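Local structure of peptidoglycan recognition protein-LC isoform LCx (Drosophila melanogaster, 2F2L) at residues A7-R12 with R75-R80; L120-G125 with T133-Y138; G139-Q142 with T146-P149. The protein probably acts as a cell-surface receptor that senses peptidoglycan, its extracellular amidase-like domain binding a monomeric disaccharide-tetrapeptide fragment containing meso-diaminopimelate. All blocks are in the same frame, centred on the assembly; numbering follows the deposited sequence.

Along the chain the three contacts follow one another: contact 1 closes before contact 2 opens, and contact 2 runs directly into contact 3. Contacts 1 and 2 both reach the mixed sheet, the first through strand 76-78 near one border and the second through edge strand 135-139; their centres are about 20 Å apart, and V76 packs on L121 between them. Contact 3 lies in the loop that follows edge strand 135-139. Its centre is about 18 Å from that of contact 2 and about 23 Å from that of contact 1. Contacts 1 and 3 stand on opposite sides of the chain's centre, yet both reach the same muropeptide, contact 1 through R80 and contact 3 through H140 and E147, so one ligand spans much of the domain.

Contact 1: A7-R12 with R75-R80; sequences AEWGGR and RVYEGR. With MLD (glcnac(beta1-4)-murnac(1,6-anhydro)-L-ala-gamma-D-glu-meso-a2pm-D-ala), chain G.
W9, in the irregular loop after strand 3-4, faces Y77 on strand 76-78 with their CA atoms 7.4 Å apart, and both CB atoms are directed at the opposite segment. The indole does the work from the loop side. With CG placed between the backbone N and the carbonyl carbon (chi1 52°), the ring folds down onto the strand and NE1 donates to E78 O at 2.9 Å. That oxygen lies in the indole plane, and the donor meets it on a lone pair in the carbonyl plane, although the bond is bent to 143° at the hydrogen. Y77 comes from another direction, its edge turned toward the indole face in an offset edge-to-face pair; the closest atoms are Y77 CD1 and W9 CD1, 3.7 Å apart. The phenol end goes elsewhere, to D73. V48 and N49 of helix 41-58 touch the indole too, while Y77 packs on C44, half of the disulfide with C38. Two residues beyond E78, R80 stretches out to the muropeptide and meets a diaminopimelate carboxylate with both terminal nitrogens: NH1 to MLD OBU at 2.9 Å, nearly straight at 175°, and NH2 to MLD OBV, also at 2.9 Å. Backbone carbonyls of H63, I64 and V85 accept from the same guanidinium and fix its rotation. A carboxylate held by two hydrogen bonds from one pre-oriented arginine is consistent with recognition of diaminopimelate-type peptidoglycan, while the buried indole N-H, satisfied by a strand carbonyl, ties the N-terminal loop to the strand that leads to this arginine.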
loop_
_atom_site.group_PDB
_atom_site.type_symbol
_atom_site.label_atom_id
_atom_site.label_comp_id
_atom_site.label_asym_id
_atom_site.label_seq_id
_atom_site.Cartn_x
_atom_site.Cartn_y
_atom_site.Cartn_z
ATOM N N ALA B 7 -15.386 16.843 -4.623
ATOM C CA ALA B 7 -15.416 17.279 -6.010
ATOM C C ALA B 7 -14.211 18.148 -6.366
ATOM O O ALA B 7 -13.725 18.110 -7.498
ATOM C CB ALA B 7 -16.712 18.031 -6.295
ATOM N N GLU B 8 -13.737 18.935 -5.402
ATOM C CA GLU B 8 -12.621 19.841 -5.640
ATOM C C GLU B 8 -11.283 19.116 -5.785
ATOM O O GLU B 8 -10.397 19.625 -6.473
ATOM C CB GLU B 8 -12.569 20.936 -4.571
ATOM C CG GLU B 8 -13.680 21.971 -4.758
ATOM C CD GLU B 8 -13.950 22.829 -3.529
ATOM O OE1 GLU B 8 -14.806 23.737 -3.626
ATOM O OE2 GLU B 8 -13.332 22.607 -2.467
ATOM N N TRP B 9 -11.127 17.947 -5.153
ATOM C CA TRP B 9 -9.941 17.122 -5.418
ATOM C C TRP B 9 -10.178 16.036 -6.481
ATOM O O TRP B 9 -9.328 15.178 -6.724
ATOM C CB TRP B 9 -9.304 16.551 -4.133
ATOM C CG TRP B 9 -10.150 15.805 -3.162
ATOM C CD1 TRP B 9 -10.669 16.291 -1.999
ATOM C CD2 TRP B 9 -10.474 14.404 -3.188
ATOM N NE1 TRP B 9 -11.325 15.300 -1.319
ATOM C CE2 TRP B 9 -11.232 14.133 -2.035
ATOM C CE3 TRP B 9 -10.225 13.363 -4.091
ATOM C CZ2 TRP B 9 -11.734 12.862 -1.757
ATOM C CZ3 TRP B 9 -10.722 12.104 -3.814
ATOM C CH2 TRP B 9 -11.473 11.863 -2.667
ATOM N N GLY B 10 -11.314 16.106 -7.155
ATOM C CA GLY B 10 -11.580 15.210 -8.275
ATOM C C GLY B 10 -12.059 13.822 -7.898
ATOM O O GLY B 10 -11.974 12.907 -8.707
ATOM N N GLY B 11 -12.599 13.668 -6.691
ATOM C CA GLY B 11 -13.046 12.361 -6.205
ATOM C C GLY B 11 -14.474 12.011 -6.598
ATOM O O GLY B 11 -15.235 12.859 -7.067
ATOM N N ARG B 12 -14.832 10.752 -6.381
ATOM C CA ARG B 12 -16.177 10.246 -6.665
ATOM C C ARG B 12 -17.119 10.442 -5.501
ATOM O O ARG B 12 -16.680 10.477 -4.361
ATOM C CB ARG B 12 -16.123 8.745 -6.878
ATOM C CG ARG B 12 -15.343 8.309 -8.052
ATOM C CD ARG B 12 -15.473 6.802 -8.167
ATOM N NE ARG B 12 -14.253 6.149 -7.756
ATOM C CZ ARG B 12 -14.122 4.850 -7.526
ATOM N NH1 ARG B 12 -15.160 4.020 -7.600
ATOM N NH2 ARG B 12 -12.932 4.394 -7.179
ATOM N N ARG B 75 -3.112 21.362 3.321
ATOM C CA ARG B 75 -4.543 21.423 2.977
ATOM C C ARG B 75 -5.250 20.206 3.564
ATOM O O ARG B 75 -4.651 19.147 3.743
ATOM C CB ARG B 75 -4.759 21.456 1.462
ATOM C CG ARG B 75 -4.220 22.703 0.785
ATOM C CD ARG B 75 -4.590 22.748 -0.706
ATOM N NE ARG B 75 -4.038 23.958 -1.343
ATOM C CZ ARG B 75 -2.772 24.120 -1.730
ATOM N NH1 ARG B 75 -1.882 23.148 -1.601
ATOM N NH2 ARG B 75 -2.390 25.265 -2.257
ATOM N N VAL B 76 -6.525 20.392 3.868
ATOM C CA VAL B 76 -7.389 19.338 4.327
ATOM C C VAL B 76 -8.206 18.887 3.125
ATOM O O VAL B 76 -8.738 19.714 2.377
ATOM C CB VAL B 76 -8.337 19.820 5.440
ATOM C CG1 VAL B 76 -9.272 18.717 5.852
ATOM C CG2 VAL B 76 -7.523 20.342 6.651
ATOM N N TYR B 77 -8.264 17.567 2.957
ATOM C CA TYR B 77 -8.985 16.917 1.869
ATOM C C TYR B 77 -10.188 16.251 2.496
ATOM O O TYR B 77 -10.030 15.358 3.309
ATOM C CB TYR B 77 -8.053 15.906 1.175
ATOM C CG TYR B 77 -6.989 16.639 0.441
ATOM C CD1 TYR B 77 -7.140 16.928 -0.915
ATOM C CD2 TYR B 77 -5.880 17.142 1.111
ATOM C CE1 TYR B 77 -6.206 17.653 -1.590
ATOM C CE2 TYR B 77 -4.923 17.861 0.444
ATOM C CZ TYR B 77 -5.101 18.130 -0.914
ATOM O OH TYR B 77 -4.181 18.857 -1.609
ATOM N N GLU B 78 -11.384 16.726 2.161
ATOM C CA GLU B 78 -12.618 16.151 2.701
ATOM C C GLU B 78 -12.807 14.693 2.234
ATOM O O GLU B 78 -12.593 14.384 1.074
ATOM C CB GLU B 78 -13.828 16.984 2.261
ATOM C CG GLU B 78 -15.159 16.532 2.841
ATOM C CD GLU B 78 -16.379 17.254 2.231
ATOM O OE1 GLU B 78 -16.549 17.268 0.976
ATOM O OE2 GLU B 78 -17.198 17.767 3.027
ATOM N N GLY B 79 -13.196 13.812 3.154
ATOM C CA GLY B 79 -13.638 12.468 2.811
ATOM C C GLY B 79 -15.146 12.414 2.984
ATOM O O GLY B 79 -15.914 13.026 2.206
ATOM N N ARG B 80 -15.583 11.697 4.012
ATOM C CA ARG B 80 -17.003 11.663 4.341
ATOM C C ARG B 80 -17.493 12.920 5.070
ATOM O O ARG B 80 -18.702 13.116 5.192
ATOM C CB ARG B 80 -17.323 10.409 5.146
ATOM C CG ARG B 80 -17.048 9.156 4.363
ATOM C CD ARG B 80 -17.350 7.899 5.135
ATOM N NE ARG B 80 -16.885 6.721 4.393
ATOM C CZ ARG B 80 -17.413 5.496 4.440
ATOM N NH1 ARG B 80 -18.479 5.217 5.181
ATOM N NH2 ARG B 80 -16.867 4.536 3.707
HETATM C CAA MLD G . 2.446 1.245 8.432
HETATM C CAB MLD G . 1.052 0.828 8.872
HETATM O OAC MLD G . 0.309 1.625 9.430
HETATM N N2 MLD G . 0.734 -0.433 8.595
HETATM C C2 MLD G . -0.533 -1.058 8.958
HETATM C C3 MLD G . -0.194 -2.354 9.700
HETATM O O3 MLD G . 0.585 -2.118 10.890
HETATM C C4 MLD G . -1.453 -3.166 9.982
HETATM O O4 MLD G . -1.034 -4.420 10.489
HETATM C C5 MLD G . -2.222 -3.387 8.675
HETATM C C6 MLD G . -3.587 -4.087 8.808
HETATM O O6 MLD G . -4.057 -4.422 7.470
HETATM O O5 MLD G . -2.532 -2.103 8.139
HETATM C C1 MLD G . -1.353 -1.377 7.720
HETATM O O1 MLD G . -1.761 -0.170 7.131
HETATM C CA4 MLD G . -2.356 -0.380 5.829
HETATM C CA5 MLD G . -1.393 -0.720 4.691
HETATM O OA5 MLD G . -1.399 0.250 3.590
HETATM C CA6 MLD G . -2.091 -1.877 4.064
HETATM O OA6 MLD G . -3.067 -1.279 3.234
HETATM C CA1 MLD G . -2.765 0.147 3.157
HETATM C CA2 MLD G . -3.686 0.880 4.146
HETATM N NAD MLD G . -3.913 2.265 3.680
HETATM C CAE MLD G . -5.118 2.764 3.476
HETATM C CAF MLD G . -5.127 4.197 2.984
HETATM O OAG MLD G . -6.167 2.151 3.677
HETATM C CA3 MLD G . -3.068 0.933 5.542
HETATM O OAH MLD G . -4.083 1.139 6.586
HETATM C CAI MLD G . -4.187 2.506 7.054
HETATM C CAJ MLD G . -3.282 2.788 8.231
HETATM C CAL MLD G . -5.643 2.780 7.485
HETATM O OAM MLD G . -5.887 3.877 7.975
HETATM N N MLD G . -6.565 1.836 7.296
HETATM C CA MLD G . -7.986 1.997 7.631
HETATM C CB MLD G . -8.646 2.586 6.379
HETATM C C MLD G . -8.556 0.590 7.883
HETATM O O MLD G . -8.392 -0.303 7.047
HETATM N NAN MLD G . -9.181 0.445 9.048
HETATM C CAO MLD G . -9.810 -0.797 9.526
HETATM C CAP MLD G . -9.386 -1.116 10.996
HETATM O OBA MLD G . -10.133 -1.881 11.613
HETATM O OAQ MLD G . -8.367 -0.581 11.496
HETATM C CBB MLD G . -11.319 -0.590 9.595
HETATM C CBC MLD G . -12.010 -0.442 8.250
HETATM C CBD MLD G . -13.528 -0.331 8.484
HETATM O OBE MLD G . -13.987 0.089 9.547
HETATM N NBF MLD G . -14.279 -0.717 7.475
HETATM C CBG MLD G . -15.746 -0.674 7.534
HETATM C CBH MLD G . -16.259 -1.716 8.548
HETATM O OBI MLD G . -15.796 -2.855 8.576
HETATM N NBJ MLD G . -17.190 -1.273 9.391
HETATM C CBK MLD G . -17.833 -2.113 10.426
HETATM C CBL MLD G . -19.349 -2.062 10.207
HETATM C CBM MLD G . -17.545 -1.656 11.872
HETATM O OBO MLD G . -17.253 -0.448 12.071
HETATM O OBN MLD G . -17.647 -2.541 12.758
HETATM C CBP MLD G . -16.299 -0.917 6.120
HETATM C CBQ MLD G . -17.778 -0.510 6.001
HETATM C CBR MLD G . -18.265 -0.613 4.553
HETATM C CBS MLD G . -19.487 0.261 4.265
HETATM C CBT MLD G . -19.060 1.735 4.220
HETATM O OBV MLD G . -18.417 2.098 3.221
HETATM O OBU MLD G . -19.390 2.464 5.177
HETATM N NBW MLD G . -20.497 0.062 5.311
#

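Contact 2: L120-G125 with T133-Y138; sequences LLLQEG and TNYRLY
L122 on helix 112-127 and Y135 on strand 135-139 are the main partners here, with their CA atoms 9.6 Å apart and both CB atoms directed at the other segment. The tight part is where the phenol oxygen beds against the leucine: Y135 OH is 3.5 Å from L122 CB and 3.7 Å from L122 CD1, so it is the end of the tyrosine, more than its ring, that does the touching. The two side chains cross at about a right angle. A first torsion of 70° puts Y135 CG between the backbone N and the carbonyl carbon, and the ring then carries the hydroxyl to the helix. L137, two residues along the strand, makes a smaller touch, methyl to methyl, with its CD1 4.0 Å from L122 CD1. All three side chains are buried, but the area they hide from one another is small, 125 Å² in all. Outside this patch the surroundings open to solvent: Q123 is exposed and turned away from the strand, and T133 and N134, where the chain turns a corner ahead of the strand, are exposed as well. V28 of the neighbouring strand 25-32 touches L122, Y135 and L137 alike, and I99 of strand 97-101 also meets L122, so the leucine packs helix 112-127 onto the face of the sheet; beyond the edge strand, the H162 ring stacks on Y135.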
loop_
_atom_site.group_PDB
_atom_site.type_symbol
_atom_site.label_atom_id
_atom_site.label_comp_id
_atom_site.label_asym_id
_atom_site.label_seq_id
_atom_site.Cartn_x
_atom_site.Cartn_y
_atom_site.Cartn_z
ATOM N N LEU B 120 -5.980 23.073 13.213
ATOM C CA LEU B 120 -7.034 23.995 12.771
ATOM C C LEU B 120 -8.336 23.259 12.465
ATOM O O LEU B 120 -9.416 23.752 12.748
ATOM C CB LEU B 120 -6.589 24.793 11.538
ATOM C CG LEU B 120 -5.513 25.874 11.718
ATOM C CD1 LEU B 120 -5.129 26.443 10.373
ATOM C CD2 LEU B 120 -5.957 27.006 12.663
ATOM N N LEU B 121 -8.219 22.085 11.856
ATOM C CA LEU B 121 -9.379 21.259 11.557
ATOM C C LEU B 121 -10.136 20.900 12.837
ATOM O O LEU B 121 -11.358 21.072 12.908
ATOM C CB LEU B 121 -8.936 19.996 10.810
ATOM C CG LEU B 121 -10.008 18.966 10.485
ATOM C CD1 LEU B 121 -11.129 19.569 9.694
ATOM C CD2 LEU B 121 -9.349 17.832 9.746
ATOM N N LEU B 122 -9.404 20.434 13.849
ATOM C CA LEU B 122 -10.007 20.071 15.134
ATOM C C LEU B 122 -10.660 21.286 15.810
ATOM O O LEU B 122 -11.768 21.193 16.331
ATOM C CB LEU B 122 -8.969 19.424 16.056
ATOM C CG LEU B 122 -8.460 18.058 15.533
ATOM C CD1 LEU B 122 -7.241 17.624 16.265
ATOM C CD2 LEU B 122 -9.529 16.995 15.636
ATOM N N GLN B 123 -9.983 22.424 15.784
ATOM C CA GLN B 123 -10.574 23.635 16.365
ATOM C C GLN B 123 -11.836 24.069 15.616
ATOM O O GLN B 123 -12.778 24.561 16.219
ATOM C CB GLN B 123 -9.533 24.752 16.468
ATOM C CG GLN B 123 -8.565 24.465 17.608
ATOM C CD GLN B 123 -7.370 25.358 17.646
ATOM O OE1 GLN B 123 -7.368 26.471 17.100
ATOM N NE2 GLN B 123 -6.318 24.881 18.314
ATOM N N GLU B 124 -11.871 23.827 14.310
ATOM C CA GLU B 124 -13.032 24.171 13.519
ATOM C C GLU B 124 -14.199 23.260 13.892
ATOM O O GLU B 124 -15.323 23.728 14.054
ATOM C CB GLU B 124 -12.700 24.098 12.029
ATOM C CG GLU B 124 -13.847 24.474 11.081
ATOM C CD GLU B 124 -13.978 25.978 10.841
ATOM O OE1 GLU B 124 -13.285 26.789 11.504
ATOM O OE2 GLU B 124 -14.798 26.350 9.981
ATOM N N GLY B 125 -13.933 21.968 14.036
ATOM C CA GLY B 125 -14.946 21.011 14.499
ATOM C C GLY B 125 -15.603 21.346 15.839
ATOM O O GLY B 125 -16.825 21.210 15.990
ATOM N N THR B 133 -16.551 19.940 23.133
ATOM C CA THR B 133 -15.492 20.768 23.700
ATOM C C THR B 133 -14.418 19.903 24.378
ATOM O O THR B 133 -13.235 20.237 24.331
ATOM C CB THR B 133 -16.095 21.785 24.718
ATOM O OG1 THR B 133 -16.940 22.719 24.020
ATOM C CG2 THR B 133 -15.010 22.548 25.451
ATOM N N ASN B 134 -14.823 18.782 24.979
ATOM C CA ASN B 134 -13.872 17.871 25.636
ATOM C C ASN B 134 -13.679 16.520 24.911
ATOM O O ASN B 134 -13.572 15.460 25.556
ATOM C CB ASN B 134 -14.285 17.653 27.100
ATOM C CG ASN B 134 -15.715 17.134 27.244
ATOM O OD1 ASN B 134 -16.492 17.108 26.279
ATOM N ND2 ASN B 134 -16.070 16.725 28.460
ATOM N N TYR B 135 -13.605 16.561 23.581
ATOM C CA TYR B 135 -13.453 15.343 22.784
ATOM C C TYR B 135 -12.171 14.611 23.146
ATOM O O TYR B 135 -11.160 15.235 23.487
ATOM C CB TYR B 135 -13.479 15.648 21.283
ATOM C CG TYR B 135 -12.260 16.389 20.784
ATOM C CD1 TYR B 135 -11.096 15.697 20.418
ATOM C CD2 TYR B 135 -12.257 17.778 20.678
ATOM C CE1 TYR B 135 -9.960 16.379 19.965
ATOM C CE2 TYR B 135 -11.127 18.465 20.224
ATOM C CZ TYR B 135 -9.983 17.756 19.868
ATOM O OH TYR B 135 -8.867 18.432 19.433
ATOM N N ARG B 136 -12.232 13.285 23.100
ATOM C CA ARG B 136 -11.069 12.435 23.338
ATOM C C ARG B 136 -10.403 12.084 21.997
ATOM O O ARG B 136 -11.087 11.735 21.030
ATOM C CB ARG B 136 -11.484 11.175 24.105
ATOM C CG ARG B 136 -12.000 11.480 25.513
ATOM C CD ARG B 136 -12.077 10.237 26.382
ATOM N NE ARG B 136 -12.984 10.397 27.523
ATOM C CZ ARG B 136 -13.038 9.577 28.575
ATOM N NH1 ARG B 136 -12.233 8.526 28.658
ATOM N NH2 ARG B 136 -13.904 9.807 29.557
ATOM N N LEU B 137 -9.074 12.227 21.943
ATOM C CA LEU B 137 -8.316 11.944 20.728
ATOM C C LEU B 137 -7.467 10.696 20.934
ATOM O O LEU B 137 -6.832 10.546 21.987
ATOM C CB LEU B 137 -7.441 13.134 20.346
ATOM C CG LEU B 137 -6.673 12.951 19.029
ATOM C CD1 LEU B 137 -6.639 14.220 18.231
ATOM C CD2 LEU B 137 -5.256 12.443 19.299
ATOM N N TYR B 138 -7.469 9.814 19.931
ATOM C CA TYR B 138 -6.716 8.563 19.960
ATOM C C TYR B 138 -5.895 8.357 18.688
ATOM O O TYR B 138 -6.260 8.826 17.617
ATOM C CB TYR B 138 -7.653 7.358 20.098
ATOM C CG TYR B 138 -8.612 7.433 21.260
ATOM C CD1 TYR B 138 -8.245 6.979 22.528
ATOM C CD2 TYR B 138 -9.893 7.947 21.088
ATOM C CE1 TYR B 138 -9.124 7.048 23.581
ATOM C CE2 TYR B 138 -10.775 8.022 22.138
ATOM C CZ TYR B 138 -10.391 7.582 23.381
ATOM O OH TYR B 138 -11.293 7.664 24.423
#

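Contact 3: G139-Q142 with T146-P149; sequences GHRQ and TESP. With MLD (glcnac(beta1-4)-murnac(1,6-anhydro)-L-ala-gamma-D-glu-meso-a2pm-D-ala), chain G.
H140 and S148 meet through ND1 and OG, 3.0 Å apart, in a hydrogen bond at the imidazole edge, while H140 NE2 donates to the ligand carboxylate oxygen MLD OAQ at 2.7 Å. T146 lies over one face of the same ring in a CH-pi contact, its CG2 3.8 Å from the ring centroid and almost on the normal. The backbone beside it grips the sugar: E147 N donates to MLD O3 at 2.9 Å. Here T146 OG1, anti to its own backbone N (chi1 -171°), accepts from S148 N and closes an ST turn. In zinc-dependent amidases of this family two histidines and a cysteine hold the metal; H32, H140 and S148 probably occupy those places, and a serine in the third is consistent with a receptor that binds peptidoglycan without cleaving it. H32 N is bonded to S148 OG in turn. Further out, R141 bends back along the second segment. Its NH1 donates to E147 O at 2.9 Å, in the guanidinium plane, and forms a longer salt bridge to E147 OE1 at 3.4 Å, with the two flat groups 88° apart. E151 takes NH2. The peptide before P149 is cis, and P149 CD packs 3.8 Å from R141 CD. At the end of strand 135-139, G139 N donates to Q142 OE1 at 2.6 Å, and W163 NE1 bonds to that same oxygen.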
loop_
_atom_site.group_PDB
_atom_site.type_symbol
_atom_site.label_atom_id
_atom_site.label_comp_id
_atom_site.label_asym_id
_atom_site.label_seq_id
_atom_site.Cartn_x
_atom_site.Cartn_y
_atom_site.Cartn_z
ATOM N N GLY B 139 -4.784 7.641 18.829
ATOM C CA GLY B 139 -4.093 7.069 17.678
ATOM C C GLY B 139 -4.860 5.817 17.264
ATOM O O GLY B 139 -5.436 5.139 18.099
ATOM N N HIS B 140 -4.895 5.551 15.962
ATOM C CA HIS B 140 -5.518 4.337 15.390
ATOM C C HIS B 140 -5.072 3.071 16.141
ATOM O O HIS B 140 -5.890 2.201 16.448
ATOM C CB HIS B 140 -5.130 4.288 13.905
ATOM C CG HIS B 140 -5.827 3.251 13.080
ATOM N ND1 HIS B 140 -5.528 3.069 11.747
ATOM C CD2 HIS B 140 -6.787 2.344 13.379
ATOM C CE1 HIS B 140 -6.278 2.096 11.259
ATOM N NE2 HIS B 140 -7.059 1.648 12.226
ATOM N N ARG B 141 -3.777 2.970 16.440
ATOM C CA ARG B 141 -3.240 1.800 17.143
ATOM C C ARG B 141 -3.822 1.491 18.520
ATOM O O ARG B 141 -3.680 0.364 18.994
ATOM C CB ARG B 141 -1.723 1.877 17.271
ATOM C CG ARG B 141 -1.168 3.152 17.857
ATOM C CD ARG B 141 0.124 3.475 17.119
ATOM N NE ARG B 141 1.247 3.279 17.963
ATOM C CZ ARG B 141 2.506 3.139 17.558
ATOM N NH1 ARG B 141 2.876 3.112 16.267
ATOM N NH2 ARG B 141 3.420 3.001 18.495
ATOM N N GLN B 142 -4.445 2.476 19.169
ATOM C CA GLN B 142 -5.070 2.246 20.475
ATOM C C GLN B 142 -6.395 1.482 20.341
ATOM O O GLN B 142 -6.863 0.898 21.308
ATOM C CB GLN B 142 -5.302 3.584 21.201
ATOM C CG GLN B 142 -4.050 4.432 21.416
ATOM C CD GLN B 142 -4.348 5.801 21.991
ATOM O OE1 GLN B 142 -4.276 6.811 21.284
ATOM N NE2 GLN B 142 -4.691 5.847 23.286
ATOM N N THR B 146 -2.518 -2.262 14.785
ATOM C CA THR B 146 -1.878 -1.580 13.673
ATOM C C THR B 146 -0.723 -0.696 14.095
ATOM O O THR B 146 -0.650 -0.244 15.233
ATOM C CB THR B 146 -2.908 -0.719 12.914
ATOM O OG1 THR B 146 -2.319 -0.227 11.723
ATOM C CG2 THR B 146 -3.416 0.476 13.757
ATOM N N GLU B 147 0.161 -0.419 13.147
ATOM C CA GLU B 147 1.202 0.592 13.337
ATOM C C GLU B 147 0.660 2.034 13.272
ATOM O O GLU B 147 1.229 2.966 13.862
ATOM C CB GLU B 147 2.265 0.406 12.269
ATOM C CG GLU B 147 3.577 0.964 12.658
ATOM C CD GLU B 147 4.194 0.195 13.801
ATOM O OE1 GLU B 147 4.781 0.837 14.699
ATOM O OE2 GLU B 147 4.092 -1.052 13.790
ATOM N N SER B 148 -0.435 2.205 12.533
ATOM C CA SER B 148 -1.072 3.506 12.309
ATOM C C SER B 148 -1.309 4.244 13.624
ATOM O O SER B 148 -1.743 3.627 14.603
ATOM C CB SER B 148 -2.416 3.289 11.583
ATOM O OG SER B 148 -3.007 4.508 11.162
ATOM N N PRO B 149 -1.043 5.571 13.663
ATOM C CA PRO B 149 -0.614 6.520 12.624
ATOM C C PRO B 149 0.888 6.652 12.406
ATOM O O PRO B 149 1.324 7.661 11.863
ATOM C CB PRO B 149 -1.111 7.854 13.168
ATOM C CG PRO B 149 -0.918 7.702 14.659
ATOM C CD PRO B 149 -1.245 6.252 14.962
HETATM C CAA MLD G . 2.446 1.245 8.432
HETATM C CAB MLD G . 1.052 0.828 8.872
HETATM O OAC MLD G . 0.309 1.625 9.430
HETATM N N2 MLD G . 0.734 -0.433 8.595
HETATM C C2 MLD G . -0.533 -1.058 8.958
HETATM C C3 MLD G . -0.194 -2.354 9.700
HETATM O O3 MLD G . 0.585 -2.118 10.890
HETATM C C4 MLD G . -1.453 -3.166 9.982
HETATM O O4 MLD G . -1.034 -4.420 10.489
HETATM C C5 MLD G . -2.222 -3.387 8.675
HETATM C C6 MLD G . -3.587 -4.087 8.808
HETATM O O6 MLD G . -4.057 -4.422 7.470
HETATM O O5 MLD G . -2.532 -2.103 8.139
HETATM C C1 MLD G . -1.353 -1.377 7.720
HETATM O O1 MLD G . -1.761 -0.170 7.131
HETATM C CA4 MLD G . -2.356 -0.380 5.829
HETATM C CA5 MLD G . -1.393 -0.720 4.691
HETATM O OA5 MLD G . -1.399 0.250 3.590
HETATM C CA6 MLD G . -2.091 -1.877 4.064
HETATM O OA6 MLD G . -3.067 -1.279 3.234
HETATM C CA1 MLD G . -2.765 0.147 3.157
HETATM C CA2 MLD G . -3.686 0.880 4.146
HETATM N NAD MLD G . -3.913 2.265 3.680
HETATM C CAE MLD G . -5.118 2.764 3.476
HETATM C CAF MLD G . -5.127 4.197 2.984
HETATM O OAG MLD G . -6.167 2.151 3.677
HETATM C CA3 MLD G . -3.068 0.933 5.542
HETATM O OAH MLD G . -4.083 1.139 6.586
HETATM C CAI MLD G . -4.187 2.506 7.054
HETATM C CAJ MLD G . -3.282 2.788 8.231
HETATM C CAL MLD G . -5.643 2.780 7.485
HETATM O OAM MLD G . -5.887 3.877 7.975
HETATM N N MLD G . -6.565 1.836 7.296
HETATM C CA MLD G . -7.986 1.997 7.631
HETATM C CB MLD G . -8.646 2.586 6.379
HETATM C C MLD G . -8.556 0.590 7.883
HETATM O O MLD G . -8.392 -0.303 7.047
HETATM N NAN MLD G . -9.181 0.445 9.048
HETATM C CAO MLD G . -9.810 -0.797 9.526
HETATM C CAP MLD G . -9.386 -1.116 10.996
HETATM O OBA MLD G . -10.133 -1.881 11.613
HETATM O OAQ MLD G . -8.367 -0.581 11.496
HETATM C CBB MLD G . -11.319 -0.590 9.595
HETATM C CBC MLD G . -12.010 -0.442 8.250
HETATM C CBD MLD G . -13.528 -0.331 8.484
HETATM O OBE MLD G . -13.987 0.089 9.547
HETATM N NBF MLD G . -14.279 -0.717 7.475
HETATM C CBG MLD G . -15.746 -0.674 7.534
HETATM C CBH MLD G . -16.259 -1.716 8.548
HETATM O OBI MLD G . -15.796 -2.855 8.576
HETATM N NBJ MLD G . -17.190 -1.273 9.391
HETATM C CBK MLD G . -17.833 -2.113 10.426
HETATM C CBL MLD G . -19.349 -2.062 10.207
HETATM C CBM MLD G . -17.545 -1.656 11.872
HETATM O OBO MLD G . -17.253 -0.448 12.071
HETATM O OBN MLD G . -17.647 -2.541 12.758
HETATM C CBP MLD G . -16.299 -0.917 6.120
HETATM C CBQ MLD G . -17.778 -0.510 6.001
HETATM C CBR MLD G . -18.265 -0.613 4.553
HETATM C CBS MLD G . -19.487 0.261 4.265
HETATM C CBT MLD G . -19.060 1.735 4.220
HETATM O OBV MLD G . -18.417 2.098 3.221
HETATM O OBU MLD G . -19.390 2.464 5.177
HETATM N NBW MLD G . -20.497 0.062 5.311
HETATM O O HOH W 1 -1.870 -1.620 17.909
#